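Local atomic coordinates of Glyoxalase/bleomycin resistance protein/dioxygenase (Catenulispora acidiphila, PDB entry 4N04), a protein that belongs to the glyoxalase/bleomycin resistance/dioxygenase superfamily and may act as a dioxygenase. Residues A63-I68 / S107-G112; G11-D16 / V54-H59; L21-S26 / R82-A87. The protein carries 1 engineered substitution. All blocks are in the same frame, centred on the assembly; numbering follows the deposited sequence.

Contact 1 (A63-I68 / S107-G112); sequences AMQTLI and SEIAFG. Engineered in segment 63-68: Met64 (natural residue Val).
Met64 to Ile68 and Glu108 to Gly112 form the parallel pair of a mixed four-stranded sheet of the glyoxalase/bleomycin resistance fold, and Ser107 extends the pairing at its start. There the hydroxyl oxygen Ser107 OG stands in for a main-chain acceptor, taking Ala63 N at 2.9 Å; with OG beside its own backbone N (chi1 -77°), it also lies against Ala63 CB at 3.4 Å. The backbone ladder follows: Glu108 N to Ala63 O, Gln65 N to Glu108 O, Ala110 N to Gln65 O, Leu67 N to Ala110 O (2.8 Å) and Gly112 N to Leu67 O. On the face turned to the helices, Leu67 and Phe111 run side by side, and Leu67 CD1 meets the ring carbon Phe111 CE1 obliquely at 3.6 Å, while Leu27, Leu72 and Val75 also touch the Phe111 side chain. On the other face Ala110 CB lies 3.9 Å from Thr66 OG1. Beyond it, Ile68 CD1 folds over the bare Gly112 CA at 3.7 Å. The engineered selenomethionine Met64 lies alongside Glu108. Cohesion here is therefore mostly main-chain and polar, supplemented by the Leu67-Phe111 pair on the helix-facing side of the sheet.

Contact 2 (G11-D16 / V54-H59); sequences GVAVGD and VERPEH
Val54 and Glu55 end strand 49-55 beside Ala13 and Val14 of the edge strand 8-14, a parallel pairing of the first and last strands of a four-stranded sheet, in keeping with the glyoxalase/bleomycin resistance fold. Val54 is gripped through both backbone polar atoms: its N donates to Val12 O, and its O accepts Val14 N at 2.8 Å. Val14 CG2, placed between its own backbone N and carbonyl carbon, rests 3.5 Å from that same Val54 O. Glu55 points to the sheet face shared with Val14. Its extended chain, with CG anti to the backbone N (chi1 -170°), passes close by the Gly15 carbonyl, Glu55 CG lying 3.1 Å from Gly15 O, and delivers OE2 to Phe17 N at the start of helix 17-28. Asp16, the N-cap of that helix, brings a second carboxylate nearby; the helix N terminus may ease the gathering of negative charge. At Arg56 the strand pairing gives out, its N making only a weak, bent bond (128°) to Val14 O. The arginine's side chain turns away across the surface, where Arg56 NH2 forms a salt bridge with Glu58 OE2 at 2.8 Å and one guanidinium face receives His59 CD2. Pro57 passes beside Gly15, while the 3-10 turn brings His59 N to Arg56 O. The turn also swings His59 CB against Ala13 CB at 3.6 Å. A water completes the junction, donating to His59 O at 2.6 Å and, weakly, to Ala13 O.

Contact 3 (L21-S26 / R82-A87); sequences LAWYRS and RGVEAA
The chain leaving helix 72-81 comes closest to helix 17-28 at Arg82 and Ser26, whose CA atoms are 5.4 Å apart, and it then runs on past the helix as an irregular segment. Arg82 makes the main polar link. Its chain is bent at chi3 (-70°), which turns the guanidinium back so that Arg82 NE donates to Ser26 O at 2.6 Å in a nearly straight bond of 164°. The donor lies in the carbonyl plane on a lone pair, and the oxygen sits only 6° out of the guanidinium plane, so the group presents an edge and not a face. NH2 of the same arginine makes a weak second bond to Ser26 O and a further hydrogen bond to Leu27 O. The guanidinium thus binds two carbonyls in the last turn of helix 17-28, where a positive charge probably suits the helix dipole.

Helix 72-81 ends here in a Schellman motif: Val84 N reaches back to Ala79 O and Gly83 N to Ser80 O. Gly83, with its positive phi, is the C-prime residue, in a conformation that calls for glycine. Immediately after it, Val84 points its side chain toward helix 17-28. Val84 CG1 touches Ser26 CB at 3.6 Å. The same methyl, Val84 CG1, lies 3.8 Å from Trp23 NE1 and equally near Trp23 CD1, approaching the pyrrole side of the indole at a slant. Trp23 is brought there by CG anti to its N, and the benzo-ring atom Trp23 CE3 lies 3.5 Å above the centre of the Tyr24 ring. Tyr101, Asp103 and Pro104 also touch the Trp23 side chain.

How the contacts relate
From the N terminus, strand 8-14 opens contact 2 and helix 17-28, next in the chain, opens contact 3. The return at 54-59 closes contact 2 within the first sheet. Segment 63-68 then opens contact 1, segment 82-87 closes contact 3, and 107-112 closes contact 1 in the second sheet. Contacts 2 and 1 are thus in series, whereas contact 3 crosses both, tying the helix that follows the first strand to the loop after helix 72-81. The three regions also touch: Val12 lies against Ala63, Gln65 and Ser107, and its CG1 meets the hydroxyl of Tyr24, which in turn packs on Ile109, joining both sheets beneath helix 17-28.

Contact 1 (A63-I68 / S107-G112)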
# COMPACT_ATOMS: atom_id res chain seq x y z
N ALA A 63 6.94 -7.13 4.71
CA ALA A 63 7.25 -6.40 3.49
C ALA A 63 7.42 -4.93 3.82
O ALA A 63 6.94 -4.44 4.84
CB ALA A 63 6.15 -6.61 2.44
N MSE A 64 8.15 -4.22 2.97
CA MSE A 64 8.19 -2.78 3.10
C MSE A 64 8.22 -2.11 1.75
O MSE A 64 9.10 -2.36 0.94
CB MSE A 64 9.35 -2.33 3.99
CG MSE A 64 10.66 -3.00 3.73
SE MSE A 64 11.70 -2.74 5.35
CE MSE A 64 10.49 -3.69 6.56
N GLN A 65 7.22 -1.27 1.50
CA GLN A 65 7.10 -0.55 0.25
C GLN A 65 6.90 0.93 0.54
O GLN A 65 6.20 1.29 1.48
CB GLN A 65 5.93 -1.11 -0.57
CG GLN A 65 5.89 -2.64 -0.68
CD GLN A 65 7.04 -3.23 -1.50
OE1 GLN A 65 7.88 -2.51 -2.02
NE2 GLN A 65 7.07 -4.55 -1.62
N THR A 66 7.53 1.79 -0.25
CA THR A 66 7.34 3.22 -0.06
C THR A 66 6.86 3.89 -1.34
O THR A 66 7.43 3.67 -2.41
CB THR A 66 8.62 3.91 0.45
OG1 THR A 66 9.02 3.29 1.67
CG2 THR A 66 8.37 5.37 0.71
N LEU A 67 5.80 4.68 -1.24
CA LEU A 67 5.35 5.45 -2.40
C LEU A 67 5.47 6.93 -2.10
O LEU A 67 4.95 7.43 -1.11
CB LEU A 67 3.91 5.11 -2.81
CG LEU A 67 3.23 3.76 -2.57
CD1 LEU A 67 1.96 3.65 -3.39
CD2 LEU A 67 4.15 2.62 -2.86
N ILE A 68 6.18 7.62 -2.97
CA ILE A 68 6.33 9.06 -2.85
C ILE A 68 5.31 9.63 -3.80
O ILE A 68 5.36 9.36 -4.99
CB ILE A 68 7.74 9.51 -3.24
CG1 ILE A 68 8.78 8.82 -2.34
CG2 ILE A 68 7.85 11.01 -3.16
CD1 ILE A 68 8.49 8.94 -0.88
N SER A 107 2.95 -5.80 7.59
CA SER A 107 3.83 -5.20 6.60
C SER A 107 3.66 -3.68 6.61
O SER A 107 2.58 -3.17 6.93
CB SER A 107 3.56 -5.77 5.22
OG SER A 107 4.11 -7.06 5.09
N GLU A 108 4.72 -2.97 6.24
CA GLU A 108 4.74 -1.51 6.28
C GLU A 108 4.58 -0.91 4.90
O GLU A 108 5.39 -1.16 4.01
CB GLU A 108 6.05 -1.01 6.90
CG GLU A 108 6.26 -1.45 8.34
CD GLU A 108 7.66 -1.13 8.89
OE1 GLU A 108 8.48 -0.53 8.15
OE2 GLU A 108 7.96 -1.49 10.05
N ILE A 109 3.53 -0.12 4.71
CA ILE A 109 3.35 0.63 3.48
C ILE A 109 3.48 2.11 3.79
O ILE A 109 2.59 2.69 4.41
CB ILE A 109 1.95 0.39 2.85
CG1 ILE A 109 1.61 -1.10 2.87
CG2 ILE A 109 1.90 0.94 1.44
CD1 ILE A 109 2.49 -1.93 1.97
N ALA A 110 4.57 2.72 3.36
CA ALA A 110 4.80 4.13 3.65
C ALA A 110 4.52 5.05 2.47
O ALA A 110 4.74 4.69 1.30
CB ALA A 110 6.22 4.36 4.18
N PHE A 111 4.02 6.24 2.79
CA PHE A 111 3.73 7.27 1.80
C PHE A 111 4.44 8.54 2.18
O PHE A 111 4.26 9.07 3.27
CB PHE A 111 2.23 7.54 1.75
CG PHE A 111 1.43 6.40 1.21
CD1 PHE A 111 1.10 6.34 -0.13
CD2 PHE A 111 0.98 5.40 2.06
CE1 PHE A 111 0.35 5.30 -0.62
CE2 PHE A 111 0.23 4.35 1.57
CZ PHE A 111 -0.09 4.29 0.23
N GLY A 112 5.27 9.03 1.26
CA GLY A 112 5.99 10.26 1.48
C GLY A 112 5.64 11.30 0.43
O GLY A 112 4.79 11.08 -0.43

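Contact 2 (G11-D16 / V54-H59)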
# COMPACT_ATOMS: atom_id res chain seq x y z
N GLY A 11 5.90 -6.43 -4.52
CA GLY A 11 5.08 -7.47 -3.93
C GLY A 11 4.94 -7.47 -2.41
O GLY A 11 5.84 -7.05 -1.67
N VAL A 12 3.81 -7.96 -1.92
CA VAL A 12 3.59 -8.11 -0.50
C VAL A 12 3.00 -9.48 -0.25
O VAL A 12 1.96 -9.83 -0.78
CB VAL A 12 2.61 -7.03 0.06
CG1 VAL A 12 2.39 -7.26 1.55
CG2 VAL A 12 3.14 -5.61 -0.20
N ALA A 13 3.68 -10.29 0.56
CA ALA A 13 3.09 -11.56 0.96
C ALA A 13 2.06 -11.32 2.06
O ALA A 13 2.33 -10.59 3.02
CB ALA A 13 4.18 -12.53 1.44
N VAL A 14 0.89 -11.94 1.93
CA VAL A 14 -0.13 -11.81 2.97
C VAL A 14 -0.61 -13.16 3.55
O VAL A 14 -0.39 -14.23 2.96
CB VAL A 14 -1.35 -10.99 2.48
CG1 VAL A 14 -0.89 -9.65 1.88
CG2 VAL A 14 -2.17 -11.79 1.49
N GLY A 15 -1.25 -13.09 4.72
CA GLY A 15 -1.81 -14.26 5.37
C GLY A 15 -3.20 -14.60 4.84
O GLY A 15 -3.33 -15.43 3.95
N ASP A 16 -4.26 -13.99 5.37
CA ASP A 16 -5.60 -14.15 4.80
C ASP A 16 -5.78 -13.22 3.61
O ASP A 16 -5.70 -12.00 3.75
CB ASP A 16 -6.67 -13.88 5.86
CG ASP A 16 -8.05 -13.60 5.25
OD1 ASP A 16 -8.38 -14.12 4.16
OD2 ASP A 16 -8.81 -12.84 5.87
N VAL A 54 -0.10 -11.37 -2.56
CA VAL A 54 -0.29 -12.78 -2.85
C VAL A 54 -0.35 -13.51 -1.52
O VAL A 54 0.33 -13.14 -0.58
CB VAL A 54 0.86 -13.33 -3.72
CG1 VAL A 54 2.21 -13.00 -3.11
CG2 VAL A 54 0.71 -14.85 -3.92
N GLU A 55 -1.17 -14.55 -1.43
CA GLU A 55 -1.24 -15.32 -0.21
C GLU A 55 -0.02 -16.24 -0.09
O GLU A 55 0.08 -17.25 -0.78
CB GLU A 55 -2.56 -16.10 -0.16
CG GLU A 55 -2.84 -16.75 1.19
CD GLU A 55 -4.27 -17.28 1.33
OE1 GLU A 55 -4.42 -18.48 1.61
OE2 GLU A 55 -5.24 -16.50 1.18
N ARG A 56 0.94 -15.86 0.76
CA ARG A 56 2.06 -16.72 1.12
C ARG A 56 2.28 -16.48 2.60
O ARG A 56 3.13 -15.67 2.99
CB ARG A 56 3.35 -16.37 0.35
CG ARG A 56 3.15 -15.99 -1.10
CD ARG A 56 3.81 -16.95 -2.06
NE ARG A 56 5.27 -16.80 -2.16
CZ ARG A 56 6.13 -17.72 -1.75
NH1 ARG A 56 7.44 -17.54 -1.88
NH2 ARG A 56 5.68 -18.83 -1.19
N PRO A 57 1.48 -17.16 3.44
CA PRO A 57 1.46 -16.83 4.87
C PRO A 57 2.81 -16.97 5.55
O PRO A 57 3.06 -16.27 6.52
CB PRO A 57 0.42 -17.81 5.45
CG PRO A 57 0.10 -18.75 4.35
CD PRO A 57 0.38 -18.07 3.08
N GLU A 58 3.69 -17.83 5.04
CA GLU A 58 4.99 -18.00 5.67
C GLU A 58 5.87 -16.75 5.53
O GLU A 58 6.87 -16.63 6.23
CB GLU A 58 5.73 -19.25 5.17
CG GLU A 58 6.17 -19.20 3.71
CD GLU A 58 5.01 -19.44 2.73
OE1 GLU A 58 3.86 -19.70 3.15
OE2 GLU A 58 5.26 -19.37 1.50
N HIS A 59 5.50 -15.83 4.65
CA HIS A 59 6.29 -14.61 4.48
C HIS A 59 5.54 -13.34 4.83
O HIS A 59 6.05 -12.25 4.61
CB HIS A 59 6.80 -14.48 3.05
CG HIS A 59 7.71 -15.59 2.65
ND1 HIS A 59 8.93 -15.80 3.26
CD2 HIS A 59 7.57 -16.56 1.71
CE1 HIS A 59 9.51 -16.85 2.71
NE2 HIS A 59 8.71 -17.33 1.77
O HOH W 1 5.52 -9.86 3.62

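Contact 3 (L21-S26 / R82-A87)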
# COMPACT_ATOMS: atom_id res chain seq x y z
N LEU A 21 -6.97 -8.04 0.83
CA LEU A 21 -7.58 -7.41 -0.33
C LEU A 21 -8.48 -6.26 0.10
O LEU A 21 -8.44 -5.18 -0.49
CB LEU A 21 -8.37 -8.44 -1.13
CG LEU A 21 -9.21 -7.95 -2.31
CD1 LEU A 21 -8.37 -7.16 -3.31
CD2 LEU A 21 -9.86 -9.15 -3.00
N ALA A 22 -9.28 -6.49 1.14
CA ALA A 22 -10.17 -5.46 1.66
C ALA A 22 -9.36 -4.24 2.09
O ALA A 22 -9.62 -3.11 1.66
CB ALA A 22 -10.97 -6.00 2.82
N TRP A 23 -8.35 -4.49 2.92
CA TRP A 23 -7.51 -3.43 3.46
C TRP A 23 -6.79 -2.64 2.37
O TRP A 23 -6.85 -1.41 2.36
CB TRP A 23 -6.52 -4.00 4.47
CG TRP A 23 -5.76 -2.94 5.20
CD1 TRP A 23 -6.14 -2.33 6.36
CD2 TRP A 23 -4.50 -2.38 4.83
NE1 TRP A 23 -5.19 -1.40 6.73
CE2 TRP A 23 -4.17 -1.42 5.81
CE3 TRP A 23 -3.62 -2.58 3.77
CZ2 TRP A 23 -3.00 -0.67 5.76
CZ3 TRP A 23 -2.45 -1.83 3.72
CH2 TRP A 23 -2.16 -0.89 4.71
N TYR A 24 -6.13 -3.32 1.45
CA TYR A 24 -5.42 -2.60 0.39
C TYR A 24 -6.38 -1.81 -0.50
O TYR A 24 -6.04 -0.74 -1.02
CB TYR A 24 -4.53 -3.54 -0.43
CG TYR A 24 -3.23 -3.89 0.27
CD1 TYR A 24 -2.08 -3.12 0.07
CD2 TYR A 24 -3.16 -4.96 1.15
CE1 TYR A 24 -0.89 -3.42 0.72
CE2 TYR A 24 -2.00 -5.27 1.80
CZ TYR A 24 -0.85 -4.50 1.59
OH TYR A 24 0.31 -4.82 2.24
N ARG A 25 -7.59 -2.34 -0.68
CA ARG A 25 -8.63 -1.64 -1.44
C ARG A 25 -8.94 -0.30 -0.77
O ARG A 25 -8.87 0.76 -1.40
CB ARG A 25 -9.89 -2.49 -1.53
CG ARG A 25 -10.60 -2.39 -2.87
CD ARG A 25 -12.10 -2.61 -2.72
NE ARG A 25 -12.41 -3.85 -2.01
CZ ARG A 25 -12.53 -5.03 -2.59
NH1 ARG A 25 -12.35 -5.14 -3.91
NH2 ARG A 25 -12.81 -6.12 -1.87
N SER A 26 -9.28 -0.36 0.52
CA SER A 26 -9.51 0.85 1.31
C SER A 26 -8.35 1.83 1.22
O SER A 26 -8.55 3.01 0.93
CB SER A 26 -9.77 0.49 2.76
OG SER A 26 -10.93 -0.32 2.89
N ARG A 82 -12.34 5.81 4.18
CA ARG A 82 -12.61 4.42 3.84
C ARG A 82 -12.14 3.52 4.97
O ARG A 82 -12.03 2.30 4.81
CB ARG A 82 -11.95 4.04 2.51
CG ARG A 82 -12.35 4.96 1.38
CD ARG A 82 -11.79 4.51 0.06
NE ARG A 82 -10.34 4.68 -0.01
CZ ARG A 82 -9.73 5.78 -0.45
NH1 ARG A 82 -10.44 6.82 -0.86
NH2 ARG A 82 -8.40 5.83 -0.47
N GLY A 83 -11.85 4.13 6.11
CA GLY A 83 -11.68 3.41 7.35
C GLY A 83 -10.30 2.91 7.74
O GLY A 83 -10.20 2.12 8.67
N VAL A 84 -9.25 3.36 7.05
CA VAL A 84 -7.89 2.97 7.44
C VAL A 84 -7.01 4.15 7.87
O VAL A 84 -6.88 5.15 7.15
CB VAL A 84 -7.17 2.07 6.39
CG1 VAL A 84 -8.07 0.92 5.96
CG2 VAL A 84 -6.71 2.86 5.17
N GLU A 85 -6.43 4.04 9.06
CA GLU A 85 -5.59 5.11 9.61
C GLU A 85 -4.12 4.73 9.58
O GLU A 85 -3.77 3.55 9.57
CB GLU A 85 -6.02 5.45 11.04
CG GLU A 85 -7.45 5.93 11.16
CD GLU A 85 -7.68 7.27 10.47
OE1 GLU A 85 -6.87 8.20 10.70
OE2 GLU A 85 -8.67 7.39 9.70
N ALA A 86 -3.25 5.73 9.57
CA ALA A 86 -1.82 5.48 9.59
C ALA A 86 -1.37 4.95 10.95
O ALA A 86 -1.95 5.28 11.97
CB ALA A 86 -1.05 6.75 9.23
N ALA A 87 -0.33 4.13 10.94
CA ALA A 87 0.31 3.68 12.16
C ALA A 87 1.15 4.81 12.78
O ALA A 87 1.17 5.01 13.99
CB ALA A 87 1.17 2.47 11.87